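Local coordinates for protein sugar phosphate isomerase/epimerase (Parabacteroides distasonis, PDB 3L23) that binds a magnesium ion in a xylose isomerase-like TIM barrel and probably acts as a sugar phosphate isomerase or epimerase, at residues A[122-131]-A[158-169]. Numbering follows the deposited sequence.
Sequences CKYLIQPMMP and IATGFGYHNHNM. With MG (magnesium ion), chain B.
Strands 124-127 and 162-165 pair in parallel, their axes inclined by 47°, through a backbone ladder in which G163 N donates to L125 O, Q127 N to G163 O and H165 N to Q127 O. Ahead of strand 162-165, in the turn 158-161, T160 donates its hydroxyl to K123 O in the carbonyl plane (OG1 to O, 2.6 Å) and accepts a proton from the water tying L125 N to G161 O. A valine in its place would probably leave K123 O to a water donor and cost the bridging water one acceptor. The Q127 amide stands nearly upright to the F162 ring (85°), OE1 at the ring edge 3.6 Å from CZ, while NE2 bonds straight to M129 O. At the C-terminal end, a chi1 of 161° swings H165 off its own N and lays its ring against P128. H165 ND1 donates in the ring plane to a lone pair of P128 O (3.3 Å), which with the metal bond would hold the ring's rotation. H165 NE2 binds magnesium at 2.2 Å; D216, H242, E275 and two waters are its other ligands. This beta-alpha-beta unit, with helix 136-155 as crossover, presents a metal ligand at the C-terminal mouth of a TIM barrel.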
# COMPACT_ATOMS: atom_id res chain seq x y z
N CYS A 122 0.67 2.87 -14.62
CA CYS A 122 0.75 2.26 -13.33
C CYS A 122 -0.15 1.01 -13.29
O CYS A 122 -1.35 1.06 -13.65
CB CYS A 122 0.38 3.35 -12.33
SG CYS A 122 0.88 3.06 -10.77
N LYS A 123 0.41 -0.13 -12.91
CA LYS A 123 -0.35 -1.39 -12.89
C LYS A 123 -1.38 -1.49 -11.76
O LYS A 123 -2.50 -2.02 -11.98
CB LYS A 123 0.61 -2.58 -12.86
CG LYS A 123 -0.08 -3.91 -12.64
CD LYS A 123 0.82 -5.08 -12.85
CE LYS A 123 0.02 -6.37 -12.75
NZ LYS A 123 0.81 -7.55 -13.19
N TYR A 124 -0.97 -1.07 -10.56
CA TYR A 124 -1.80 -1.07 -9.37
C TYR A 124 -2.09 0.34 -8.85
O TYR A 124 -1.19 1.17 -8.82
CB TYR A 124 -1.11 -1.83 -8.25
CG TYR A 124 -0.65 -3.24 -8.58
CD1 TYR A 124 -1.52 -4.29 -8.55
CD2 TYR A 124 0.69 -3.50 -8.86
CE1 TYR A 124 -1.12 -5.57 -8.81
CE2 TYR A 124 1.12 -4.79 -9.13
CZ TYR A 124 0.22 -5.82 -9.09
OH TYR A 124 0.64 -7.10 -9.37
N LEU A 125 -3.33 0.55 -8.42
CA LEU A 125 -3.78 1.77 -7.74
C LEU A 125 -4.40 1.30 -6.42
O LEU A 125 -5.36 0.51 -6.42
CB LEU A 125 -4.79 2.52 -8.61
CG LEU A 125 -5.16 3.92 -8.13
CD1 LEU A 125 -3.96 4.83 -7.97
CD2 LEU A 125 -6.23 4.55 -9.06
N ILE A 126 -3.85 1.78 -5.31
CA ILE A 126 -4.11 1.20 -3.98
C ILE A 126 -4.42 2.28 -2.94
O ILE A 126 -3.75 3.30 -2.88
CB ILE A 126 -2.89 0.37 -3.51
CG1 ILE A 126 -2.67 -0.84 -4.43
CG2 ILE A 126 -3.04 -0.08 -2.05
CD1 ILE A 126 -1.39 -1.67 -4.26
N GLN A 127 -5.49 2.06 -2.17
CA GLN A 127 -5.86 2.89 -1.02
C GLN A 127 -5.21 2.29 0.23
O GLN A 127 -5.45 1.12 0.53
CB GLN A 127 -7.36 2.94 -0.82
CG GLN A 127 -7.73 3.73 0.41
CD GLN A 127 -9.20 3.95 0.49
OE1 GLN A 127 -9.88 4.05 -0.54
NE2 GLN A 127 -9.72 4.05 1.73
N PRO A 128 -4.34 3.05 0.91
CA PRO A 128 -3.63 2.52 2.11
C PRO A 128 -4.17 2.88 3.48
O PRO A 128 -3.68 2.33 4.46
CB PRO A 128 -2.25 3.12 1.94
CG PRO A 128 -2.56 4.51 1.44
CD PRO A 128 -3.77 4.36 0.51
N MSE A 129 -5.15 3.78 3.59
CA MSE A 129 -5.69 4.19 4.88
C MSE A 129 -7.13 3.73 5.07
O MSE A 129 -7.94 3.87 4.19
CB MSE A 129 -5.62 5.72 5.06
CG MSE A 129 -5.99 6.22 6.48
SE MSE A 129 -4.69 5.45 7.87
CE MSE A 129 -3.25 5.73 6.84
N MSE A 130 -7.43 3.19 6.25
CA MSE A 130 -8.77 2.71 6.56
C MSE A 130 -9.74 3.86 6.81
O MSE A 130 -9.43 4.81 7.57
CB MSE A 130 -8.73 1.82 7.82
CG MSE A 130 -9.94 0.93 7.94
SE MSE A 130 -9.98 -0.07 9.60
CE MSE A 130 -10.45 1.20 10.73
N PRO A 131 -10.95 3.82 6.16
CA PRO A 131 -12.00 4.73 6.57
C PRO A 131 -12.44 4.48 8.00
O PRO A 131 -12.05 3.50 8.63
CB PRO A 131 -13.17 4.44 5.60
CG PRO A 131 -12.61 3.67 4.50
CD PRO A 131 -11.36 2.97 5.02
N ILE A 158 -7.30 0.87 -15.73
CA ILE A 158 -6.45 0.12 -14.80
C ILE A 158 -7.16 -1.20 -14.48
O ILE A 158 -8.03 -1.25 -13.63
CB ILE A 158 -6.15 0.95 -13.54
CG1 ILE A 158 -5.46 2.27 -13.96
CG2 ILE A 158 -5.26 0.19 -12.58
CD1 ILE A 158 -5.06 3.18 -12.80
N ALA A 159 -6.79 -2.25 -15.21
CA ALA A 159 -7.51 -3.51 -15.21
C ALA A 159 -7.54 -4.22 -13.88
O ALA A 159 -8.42 -5.04 -13.62
CB ALA A 159 -6.93 -4.42 -16.25
N THR A 160 -6.54 -3.96 -13.04
CA THR A 160 -6.49 -4.57 -11.69
C THR A 160 -7.58 -4.11 -10.73
O THR A 160 -7.81 -4.76 -9.71
CB THR A 160 -5.12 -4.36 -11.03
OG1 THR A 160 -4.78 -2.96 -11.05
CG2 THR A 160 -4.05 -5.18 -11.74
N GLY A 161 -8.26 -3.01 -11.03
CA GLY A 161 -9.32 -2.51 -10.18
C GLY A 161 -8.82 -1.79 -8.93
O GLY A 161 -7.89 -0.98 -9.00
N PHE A 162 -9.44 -2.13 -7.79
CA PHE A 162 -9.19 -1.46 -6.52
C PHE A 162 -8.33 -2.33 -5.61
O PHE A 162 -8.69 -3.47 -5.30
CB PHE A 162 -10.54 -1.15 -5.82
CG PHE A 162 -10.39 -0.48 -4.49
CD1 PHE A 162 -10.28 0.92 -4.40
CD2 PHE A 162 -10.33 -1.21 -3.33
CE1 PHE A 162 -10.16 1.54 -3.16
CE2 PHE A 162 -10.18 -0.57 -2.09
CZ PHE A 162 -10.09 0.79 -2.02
N GLY A 163 -7.18 -1.80 -5.20
CA GLY A 163 -6.34 -2.48 -4.22
C GLY A 163 -6.44 -1.82 -2.87
O GLY A 163 -6.56 -0.60 -2.78
N TYR A 164 -6.31 -2.62 -1.81
CA TYR A 164 -6.40 -2.13 -0.43
C TYR A 164 -5.19 -2.56 0.39
O TYR A 164 -4.89 -3.76 0.48
CB TYR A 164 -7.69 -2.62 0.26
CG TYR A 164 -7.86 -1.97 1.63
CD1 TYR A 164 -8.33 -0.68 1.75
CD2 TYR A 164 -7.42 -2.62 2.79
CE1 TYR A 164 -8.42 -0.07 3.00
CE2 TYR A 164 -7.51 -2.03 4.02
CZ TYR A 164 -8.01 -0.75 4.10
OH TYR A 164 -8.12 -0.13 5.32
N HIS A 165 -4.53 -1.57 1.02
CA HIS A 165 -3.37 -1.78 1.92
C HIS A 165 -3.79 -1.52 3.36
O HIS A 165 -4.39 -0.49 3.71
CB HIS A 165 -2.18 -0.88 1.49
CG HIS A 165 -1.14 -0.65 2.55
ND1 HIS A 165 -1.36 0.18 3.64
CD2 HIS A 165 0.15 -1.08 2.67
CE1 HIS A 165 -0.27 0.23 4.38
NE2 HIS A 165 0.66 -0.52 3.82
N ASN A 166 -3.41 -2.45 4.25
CA ASN A 166 -3.79 -2.40 5.63
C ASN A 166 -2.67 -1.90 6.54
O ASN A 166 -1.49 -2.01 6.20
CB ASN A 166 -4.12 -3.80 6.15
CG ASN A 166 -2.91 -4.74 6.08
OD1 ASN A 166 -2.49 -5.20 4.98
ND2 ASN A 166 -2.34 -5.06 7.26
N HIS A 167 -3.09 -1.32 7.67
CA HIS A 167 -2.22 -1.21 8.85
C HIS A 167 -2.74 -2.22 9.88
O HIS A 167 -3.06 -3.35 9.51
CB HIS A 167 -2.11 0.22 9.38
CG HIS A 167 -1.52 1.19 8.40
ND1 HIS A 167 -2.24 1.73 7.36
CD2 HIS A 167 -0.28 1.74 8.33
CE1 HIS A 167 -1.47 2.57 6.68
NE2 HIS A 167 -0.28 2.60 7.24
N ASN A 168 -2.83 -1.86 11.15
CA ASN A 168 -3.33 -2.82 12.15
C ASN A 168 -4.71 -2.53 12.66
O ASN A 168 -5.29 -3.39 13.32
CB ASN A 168 -2.33 -2.97 13.33
CG ASN A 168 -2.03 -1.68 14.05
OD1 ASN A 168 -2.32 -0.56 13.58
ND2 ASN A 168 -1.35 -1.82 15.21
N MSE A 169 -5.25 -1.36 12.34
CA MSE A 169 -6.61 -1.03 12.78
C MSE A 169 -7.64 -1.99 12.21
O MSE A 169 -8.72 -2.16 12.78
CB MSE A 169 -7.04 0.40 12.40
CG MSE A 169 -6.21 1.56 12.96
SE MSE A 169 -4.61 1.86 11.78
CE MSE A 169 -5.41 1.48 10.11
MG MG B . 2.84 -0.48 4.34
O HOH W 1 -3.58 -2.88 -14.32
O HOH W 2 -5.26 -1.50 -8.92
O HOH W 3 -4.94 1.28 6.65
O HOH W 4 2.33 0.61 6.09
O HOH W 5 2.54 1.70 3.47